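Local coordinates for tRNA(Phe) 7-((3-amino-3-carboxypropyl)-4-demethylwyosine(37)-N(4))-methyltransferase 1 (PDB 2IT2), which probably methylates the N-4 position of a wyosine precursor in tRNA(Phe), using S-adenosyl-L-methionine as methyl donor, at residues 174-177 against 178-182; 181-184 against 185-189; 9-12 against 13-17; 22-25 against 26-29. One frame throughout, in Å; residues are numbered along the deposited sequence.

Interaction 1: 174-177 against 178-182; sequences VEIA and NDQMR
Val174 and Asn178 stand side by side, one turn apart on helix 167-194, and their side chains point the same way. Asn178 repays being followed outward. Its CB lies 3.4 Å from Val174 O, the same oxygen that accepts the backbone bond from Asn178 N at 2.9 Å. CG is anti to the carbonyl carbon (chi1 -74°), which keeps the amide close to that peptide oxygen. At the tip the two ends part: ND2, itself hydrogen-bonded outside the two segments, lies 3.5 Å from Val174 CG1, while OD1 accepts a hydrogen bond from Val82 N. With an alanine here, Val82 N would probably lose its acceptor and a gap would open beside Val174 CG1.

Farther round, Ile176 O takes the backbone N of Gln180 at 2.9 Å, and Ile176 CG2 reaches Gln180 CD at 4.2 Å. Gln180 then runs on, extended, until NE2 binds Arg152 O. Ala177 turns to Phe101 and Val103 of strand 98-112, and Trp100 of the second subunit packs on Gln180.

On the exposed flank, Asp179 OD2 comes within 3.2 Å of Glu175 O, an approach that is probably unfavourable, and the Glu175 and Asp179 carboxylates lie near one another as well. The chemistry is therefore divided: amides tie the helix to loop backbone and apolar side chains meet the strands, whereas the outer side gathers negative charge, which probably relies on solvent for screening.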
# COMPACT_ATOMS: atom_id res chain seq x y z
N VAL B 174 -8.81 5.77 -19.24
CA VAL B 174 -8.75 7.17 -18.85
C VAL B 174 -9.97 7.57 -18.02
O VAL B 174 -9.86 8.35 -17.07
CB VAL B 174 -8.63 8.09 -20.08
CG1 VAL B 174 -8.93 9.55 -19.71
CG2 VAL B 174 -7.23 8.00 -20.65
N GLU B 175 -11.13 7.03 -18.38
CA GLU B 175 -12.37 7.31 -17.66
C GLU B 175 -12.25 6.86 -16.20
O GLU B 175 -12.54 7.63 -15.28
CB GLU B 175 -13.53 6.55 -18.32
CG GLU B 175 -14.91 6.84 -17.79
CD GLU B 175 -15.92 5.88 -18.38
OE1 GLU B 175 -15.80 5.54 -19.58
OE2 GLU B 175 -16.85 5.46 -17.66
N ILE B 176 -11.83 5.61 -15.99
CA ILE B 176 -11.68 5.09 -14.64
C ILE B 176 -10.60 5.87 -13.90
O ILE B 176 -10.75 6.21 -12.73
CB ILE B 176 -11.32 3.58 -14.68
CG1 ILE B 176 -12.48 2.80 -15.31
CG2 ILE B 176 -11.02 3.06 -13.27
CD1 ILE B 176 -13.75 2.80 -14.47
N ALA B 177 -9.49 6.15 -14.59
CA ALA B 177 -8.40 6.88 -13.97
C ALA B 177 -8.88 8.22 -13.45
O ALA B 177 -8.52 8.62 -12.35
CB ALA B 177 -7.27 7.09 -14.95
N ASN B 178 -9.66 8.92 -14.27
CA ASN B 178 -10.18 10.23 -13.87
C ASN B 178 -11.18 10.10 -12.73
O ASN B 178 -11.29 11.01 -11.91
CB ASN B 178 -10.82 10.96 -15.06
CG ASN B 178 -9.78 11.51 -16.04
OD1 ASN B 178 -8.64 11.77 -15.67
ND2 ASN B 178 -10.19 11.70 -17.29
N ASP B 179 -11.91 8.98 -12.66
CA ASP B 179 -12.85 8.75 -11.57
C ASP B 179 -12.07 8.58 -10.28
O ASP B 179 -12.45 9.11 -9.24
CB ASP B 179 -13.68 7.50 -11.81
CG ASP B 179 -14.67 7.66 -12.93
OD1 ASP B 179 -15.05 8.82 -13.21
OD2 ASP B 179 -15.06 6.64 -13.51
N GLN B 180 -10.97 7.84 -10.34
CA GLN B 180 -10.15 7.62 -9.16
C GLN B 180 -9.53 8.94 -8.71
O GLN B 180 -9.53 9.25 -7.52
CB GLN B 180 -9.07 6.56 -9.45
CG GLN B 180 -9.63 5.17 -9.72
CD GLN B 180 -8.56 4.15 -10.08
OE1 GLN B 180 -7.67 4.44 -10.87
NE2 GLN B 180 -8.65 2.96 -9.50
N MSE B 181 -9.02 9.72 -9.64
CA MSE B 181 -8.43 11.00 -9.28
C MSE B 181 -9.46 11.91 -8.61
O MSE B 181 -9.15 12.61 -7.65
CB MSE B 181 -7.87 11.69 -10.52
CG MSE B 181 -7.25 13.05 -10.26
SE MSE B 181 -5.70 12.87 -9.14
CE MSE B 181 -5.05 11.25 -9.99
N ARG B 182 -10.69 11.87 -9.11
CA ARG B 182 -11.75 12.70 -8.55
C ARG B 182 -11.99 12.29 -7.10
O ARG B 182 -12.17 13.15 -6.24
CB ARG B 182 -13.04 12.56 -9.36
CG ARG B 182 -14.10 13.56 -8.95
CD ARG B 182 -15.46 13.20 -9.54
NE ARG B 182 -15.49 13.31 -11.00
CZ ARG B 182 -16.60 13.39 -11.71
NH1 ARG B 182 -17.78 13.36 -11.10
NH2 ARG B 182 -16.55 13.48 -13.03

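Interaction 2: 181-184 against 185-189; sequences MRRF and KEKLK
Selenomethionine Met181 and Lys185 cross one turn apart on the long C-terminal helix 167-194, which lies against the antiparallel sheet, and here the packing is close. The Met181 selenium, SE, touches Lys185 CE at 3.5 Å. Lys185 bends at chi2 (-54°), which brings CE across the selenium and sends NZ inward to a salt bridge with Asp34 and hydrogen bonds to the carbonyl oxygens of His79 and Ser55. Met181 CE sits in plane at the edge of the Phe184 ring, and that ring packs on Val103, Ser105 and Pro106 of strand 98-112.

The other side is loose in that it faces solvent and no salt bridge joins its charges. Arg182 and Glu186 are opposite in charge, yet the guanidinium and carboxylate planes are 58° apart and Arg182 NE stays 4.8 Å from Glu186 OE2. That one carboxylate oxygen, Glu186 OE2, rests instead against the arginine stem, 3.0 Å from Arg182 CG.

Between these two sides, Arg183 and Lys187 run alongside each other. The like charges are probably eased by Glu151, which forms long, weak ion pairs with both. Lys187 NZ also donates to Gly129 O and Ser149 OG, which fixes the end of its extended chain, and Lys187 NZ lies 3.9 Å from Arg183 NH2.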
# COMPACT_ATOMS: atom_id res chain seq x y z
N MSE B 181 -9.02 9.72 -9.64
CA MSE B 181 -8.43 11.00 -9.28
C MSE B 181 -9.46 11.91 -8.61
O MSE B 181 -9.15 12.61 -7.65
CB MSE B 181 -7.87 11.69 -10.52
CG MSE B 181 -7.25 13.05 -10.26
SE MSE B 181 -5.70 12.87 -9.14
CE MSE B 181 -5.05 11.25 -9.99
N ARG B 182 -10.69 11.87 -9.11
CA ARG B 182 -11.75 12.70 -8.55
C ARG B 182 -11.99 12.29 -7.10
O ARG B 182 -12.17 13.15 -6.24
CB ARG B 182 -13.04 12.56 -9.36
CG ARG B 182 -14.10 13.56 -8.95
CD ARG B 182 -15.46 13.20 -9.54
NE ARG B 182 -15.49 13.31 -11.00
CZ ARG B 182 -16.60 13.39 -11.71
NH1 ARG B 182 -17.78 13.36 -11.10
NH2 ARG B 182 -16.55 13.48 -13.03
N ARG B 183 -11.97 10.99 -6.84
CA ARG B 183 -12.17 10.48 -5.48
C ARG B 183 -11.03 10.92 -4.56
O ARG B 183 -11.27 11.28 -3.41
CB ARG B 183 -12.26 8.95 -5.50
CG ARG B 183 -13.53 8.42 -6.14
CD ARG B 183 -13.51 6.90 -6.20
NE ARG B 183 -13.39 6.29 -4.88
CZ ARG B 183 -13.30 4.98 -4.66
NH1 ARG B 183 -13.32 4.13 -5.68
NH2 ARG B 183 -13.20 4.52 -3.42
N PHE B 184 -9.80 10.89 -5.06
CA PHE B 184 -8.66 11.32 -4.25
C PHE B 184 -8.84 12.77 -3.83
O PHE B 184 -8.64 13.13 -2.67
CB PHE B 184 -7.35 11.21 -5.03
CG PHE B 184 -6.97 9.80 -5.40
CD1 PHE B 184 -7.26 8.73 -4.56
CD2 PHE B 184 -6.28 9.55 -6.59
CE1 PHE B 184 -6.84 7.43 -4.89
CE2 PHE B 184 -5.86 8.26 -6.92
CZ PHE B 184 -6.15 7.21 -6.07
N LYS B 185 -9.21 13.62 -4.79
CA LYS B 185 -9.39 15.04 -4.51
C LYS B 185 -10.51 15.30 -3.51
O LYS B 185 -10.41 16.20 -2.69
CB LYS B 185 -9.68 15.81 -5.80
CG LYS B 185 -8.64 15.64 -6.89
CD LYS B 185 -7.24 15.96 -6.41
CE LYS B 185 -6.25 15.91 -7.55
NZ LYS B 185 -4.86 16.23 -7.11
N GLU B 186 -11.57 14.50 -3.61
CA GLU B 186 -12.71 14.63 -2.71
C GLU B 186 -12.29 14.26 -1.29
O GLU B 186 -12.66 14.94 -0.34
CB GLU B 186 -13.84 13.70 -3.14
CG GLU B 186 -14.49 14.04 -4.45
CD GLU B 186 -15.19 12.84 -5.04
OE1 GLU B 186 -15.83 12.10 -4.28
OE2 GLU B 186 -15.11 12.64 -6.27
N LYS B 187 -11.54 13.17 -1.16
CA LYS B 187 -11.07 12.70 0.14
C LYS B 187 -10.11 13.70 0.79
O LYS B 187 -10.12 13.87 2.01
CB LYS B 187 -10.41 11.33 -0.00
CG LYS B 187 -11.40 10.22 -0.35
CD LYS B 187 -10.72 8.87 -0.44
CE LYS B 187 -11.77 7.79 -0.67
NZ LYS B 187 -11.13 6.46 -0.76
N LEU B 188 -9.27 14.35 -0.01
CA LEU B 188 -8.34 15.31 0.56
C LEU B 188 -9.10 16.51 1.12
O LEU B 188 -8.77 17.02 2.19
CB LEU B 188 -7.32 15.77 -0.50
CG LEU B 188 -6.27 14.72 -0.91
CD1 LEU B 188 -5.59 15.15 -2.20
CD2 LEU B 188 -5.25 14.54 0.21
N LYS B 189 -10.13 16.96 0.40
CA LYS B 189 -10.93 18.08 0.87
C LYS B 189 -11.69 17.68 2.14
O LYS B 189 -11.83 18.48 3.06
CB LYS B 189 -11.90 18.54 -0.21
CG LYS B 189 -11.23 19.23 -1.38
CD LYS B 189 -12.25 19.77 -2.35
CE LYS B 189 -11.58 20.52 -3.47
NZ LYS B 189 -10.73 19.63 -4.30

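Interaction 3: 9-12 against 13-17; sequences ENFE and RAKKE
Glu12 and Lys16 form a salt bridge one turn apart, Lys16 NZ reaching Glu12 OE2 at 3.0 Å. The ammonium arrives on the anti side of that oxygen, 17° out of the carboxylate plane. Both chains are extended and lie side by side; with Glu12 CG anti to its own N (chi1 -178°), the acid is held out on the exposed flank where the lysine can run up beside it. At the backbone, Lys16 N donates to Glu12 O at 3.1 Å.

The first turn of helix 11-27 is closed by shorter backbone bonds, Ala14 N to Asn10 O at 2.9 Å and Lys15 N to Phe11 O at 2.8 Å. A water extends this pattern backward: it donates to Glu9 O, and its oxygen lies 3.1 Å from Arg13 N, which donates to it, bridging the place where the chain enters the helix.

Packing takes over on the inner side. Lys15 runs alongside Phe11, its CD 4.1 Å from Phe11 CZ, and carries NZ on to the carbonyl oxygens of Asn43 and Tyr48. The Phe11 ring meets that of Phe49, their planes at about 40°, and Ala14 also rests on Phe49. This first turn is thus seated on strand 48-63, tied by Lys15 to the end of helix 36-43, and by Asn10 ND2 to Asn140 O.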
# COMPACT_ATOMS: atom_id res chain seq x y z
N GLU B 9 10.51 14.51 22.95
CA GLU B 9 11.46 15.51 23.42
C GLU B 9 11.99 16.37 22.27
O GLU B 9 12.24 17.56 22.44
CB GLU B 9 12.62 14.81 24.13
CG GLU B 9 12.23 14.18 25.46
CD GLU B 9 13.00 12.91 25.79
OE1 GLU B 9 14.16 12.77 25.34
OE2 GLU B 9 12.45 12.05 26.51
N ASN B 10 12.16 15.74 21.11
CA ASN B 10 12.67 16.41 19.91
C ASN B 10 11.61 17.06 19.02
O ASN B 10 11.95 17.68 18.01
CB ASN B 10 13.46 15.40 19.07
CG ASN B 10 14.76 14.96 19.72
OD1 ASN B 10 15.48 15.78 20.30
ND2 ASN B 10 15.07 13.68 19.61
N PHE B 11 10.34 16.93 19.39
CA PHE B 11 9.26 17.46 18.57
C PHE B 11 9.33 18.94 18.17
O PHE B 11 9.13 19.27 17.00
CB PHE B 11 7.90 17.20 19.24
CG PHE B 11 6.74 17.62 18.40
CD1 PHE B 11 6.29 16.82 17.35
CD2 PHE B 11 6.12 18.84 18.63
CE1 PHE B 11 5.24 17.25 16.55
CE2 PHE B 11 5.07 19.28 17.83
CZ PHE B 11 4.63 18.47 16.78
N GLU B 12 9.59 19.82 19.12
CA GLU B 12 9.66 21.25 18.80
C GLU B 12 10.66 21.53 17.69
O GLU B 12 10.39 22.30 16.76
CB GLU B 12 10.05 22.04 20.04
CG GLU B 12 10.10 23.55 19.82
CD GLU B 12 10.57 24.31 21.04
OE1 GLU B 12 10.03 24.06 22.14
OE2 GLU B 12 11.47 25.17 20.90
N ARG B 13 11.82 20.89 17.81
CA ARG B 13 12.91 21.02 16.86
C ARG B 13 12.50 20.46 15.52
O ARG B 13 12.65 21.12 14.48
CB ARG B 13 14.13 20.27 17.38
CG ARG B 13 15.37 20.42 16.52
CD ARG B 13 16.22 21.57 17.01
NE ARG B 13 17.56 21.55 16.43
CZ ARG B 13 18.55 22.35 16.81
NH1 ARG B 13 18.36 23.24 17.78
NH2 ARG B 13 19.75 22.24 16.24
N ALA B 14 11.99 19.23 15.53
CA ALA B 14 11.57 18.59 14.30
C ALA B 14 10.52 19.44 13.57
O ALA B 14 10.59 19.61 12.36
CB ALA B 14 11.01 17.21 14.59
N LYS B 15 9.53 19.97 14.29
CA LYS B 15 8.52 20.78 13.62
C LYS B 15 9.10 22.04 12.99
O LYS B 15 8.73 22.42 11.87
CB LYS B 15 7.38 21.16 14.58
CG LYS B 15 6.31 22.04 13.92
CD LYS B 15 4.96 21.94 14.61
CE LYS B 15 3.90 22.73 13.85
NZ LYS B 15 2.52 22.47 14.35
N LYS B 16 10.01 22.70 13.70
CA LYS B 16 10.62 23.92 13.18
C LYS B 16 11.35 23.64 11.88
O LYS B 16 11.26 24.41 10.91
CB LYS B 16 11.59 24.51 14.21
CG LYS B 16 10.94 25.39 15.25
CD LYS B 16 11.99 26.07 16.13
CE LYS B 16 11.39 26.64 17.40
NZ LYS B 16 12.42 26.72 18.48
N GLU B 17 12.07 22.53 11.84
CA GLU B 17 12.82 22.15 10.64
C GLU B 17 11.88 21.83 9.48
O GLU B 17 12.14 22.20 8.33
CB GLU B 17 13.74 20.95 10.94
CG GLU B 17 14.71 21.19 12.09
CD GLU B 17 15.67 20.02 12.32
OE1 GLU B 17 15.30 18.86 12.04
OE2 GLU B 17 16.80 20.27 12.80
O HOH W 1 12.77 19.87 20.55

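Interaction 4: 22-25 against 26-29; sequences LEIA and LRKG
Leu22 O accepts the backbone N of Leu26 at 2.9 Å, in a bond that is fairly straight. Lys28 N reaches Ile24 O at the same length but more bent, at 141°, as the helix 11-27 comes to its end. Over the first bond the two leucines cross, Leu22 CG 4.0 Å from Leu26 CD1, an apolar pair on the side that faces helix 36-43: Leu22 touches Asn43 and Leu26 touches Ile36.

Ile24 lies on another side of the helix, beside the exposed Arg27 and Lys28. Its CG1 is anti to the backbone N (chi1 -171°), a position from which the branch reaches forward along the helix to meet Lys28 CE at 3.7 Å. The lysine chain bends at chi3 as it passes, and NZ ends in a salt bridge with Glu30. How the methyl CD1 is placed against Arg27 is doubtful in the model. A serine in place of Ile24 would probably strip the lysine stem of its apolar support and leave the Lys28 chain freer to turn.

Gly29 closes the segment. Its N donates to Leu26 O at 3.0 Å, and its positive phi, 67°, a value that favours glycine, swings the chain out of the helical path. Such a turn, with two bonds back into the last turn of the helix, of which Gly29 N to Leu26 O is one, is a Schellman motif, the classic C-terminal end of an alpha helix.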
# COMPACT_ATOMS: atom_id res chain seq x y z
N LEU B 22 9.06 23.31 4.24
CA LEU B 22 7.81 23.58 3.54
C LEU B 22 7.78 25.01 2.98
O LEU B 22 7.35 25.25 1.85
CB LEU B 22 6.64 23.33 4.49
CG LEU B 22 5.25 23.59 3.90
CD1 LEU B 22 5.07 22.75 2.64
CD2 LEU B 22 4.18 23.27 4.95
N GLU B 23 8.24 25.96 3.78
CA GLU B 23 8.27 27.36 3.39
C GLU B 23 9.03 27.55 2.07
O GLU B 23 8.57 28.25 1.17
CB GLU B 23 8.95 28.18 4.51
CG GLU B 23 9.14 29.64 4.17
CD GLU B 23 10.03 30.38 5.17
OE1 GLU B 23 9.66 30.56 6.35
OE2 GLU B 23 11.14 30.81 4.77
N ILE B 24 10.18 26.91 1.97
CA ILE B 24 11.00 27.03 0.77
C ILE B 24 10.35 26.31 -0.41
O ILE B 24 10.31 26.83 -1.53
CB ILE B 24 12.43 26.47 1.02
CG1 ILE B 24 13.32 26.81 -0.17
CG2 ILE B 24 12.41 24.97 1.24
CD1 ILE B 24 13.40 28.29 -0.44
N ALA B 25 9.80 25.13 -0.15
CA ALA B 25 9.15 24.34 -1.18
C ALA B 25 8.00 25.14 -1.80
O ALA B 25 7.79 25.13 -3.03
CB ALA B 25 8.64 23.02 -0.57
N LEU B 26 7.26 25.84 -0.96
CA LEU B 26 6.13 26.64 -1.41
C LEU B 26 6.60 27.81 -2.27
O LEU B 26 6.10 28.03 -3.38
CB LEU B 26 5.37 27.16 -0.19
CG LEU B 26 4.52 26.13 0.57
CD1 LEU B 26 3.97 26.74 1.85
CD2 LEU B 26 3.39 25.69 -0.33
N ARG B 27 7.59 28.54 -1.78
CA ARG B 27 8.10 29.69 -2.52
C ARG B 27 8.75 29.27 -3.84
O ARG B 27 8.77 30.05 -4.80
CB ARG B 27 9.07 30.49 -1.65
CG ARG B 27 10.54 30.13 -1.78
CD ARG B 27 11.41 31.14 -1.02
NE ARG B 27 12.83 30.97 -1.30
CZ ARG B 27 13.79 31.73 -0.79
NH1 ARG B 27 13.48 32.72 0.04
NH2 ARG B 27 15.06 31.50 -1.09
N LYS B 28 9.26 28.04 -3.91
CA LYS B 28 9.90 27.54 -5.12
C LYS B 28 8.89 26.90 -6.07
O LYS B 28 9.24 26.49 -7.19
CB LYS B 28 11.01 26.53 -4.78
CG LYS B 28 12.26 27.15 -4.14
CD LYS B 28 13.47 26.21 -4.17
CE LYS B 28 13.26 24.94 -3.36
NZ LYS B 28 14.45 24.04 -3.42
N GLY B 29 7.64 26.82 -5.63
CA GLY B 29 6.60 26.23 -6.44
C GLY B 29 6.77 24.74 -6.67
O GLY B 29 6.45 24.26 -7.76

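Two helices carry all four contacts. Interactions 1 and 2 follow each other on helix 167-194, sharing Met181 and Arg182, with centres 11 Å apart; interactions 3 and 4 mark the start and the end of helix 11-27, centres 19 Å apart and nearest atoms about 5 Å. The two pairs do not touch: interactions 2 and 4 come to about 13 Å between nearest atoms, whereas interactions 1 and 3 lie on opposite sides of the chain's centre, 38 Å between centres. Strand 48-63 is common ground, touched by side chains of interactions 1, 2 and 3. Interaction 1 alone among the four also reaches the second subunit.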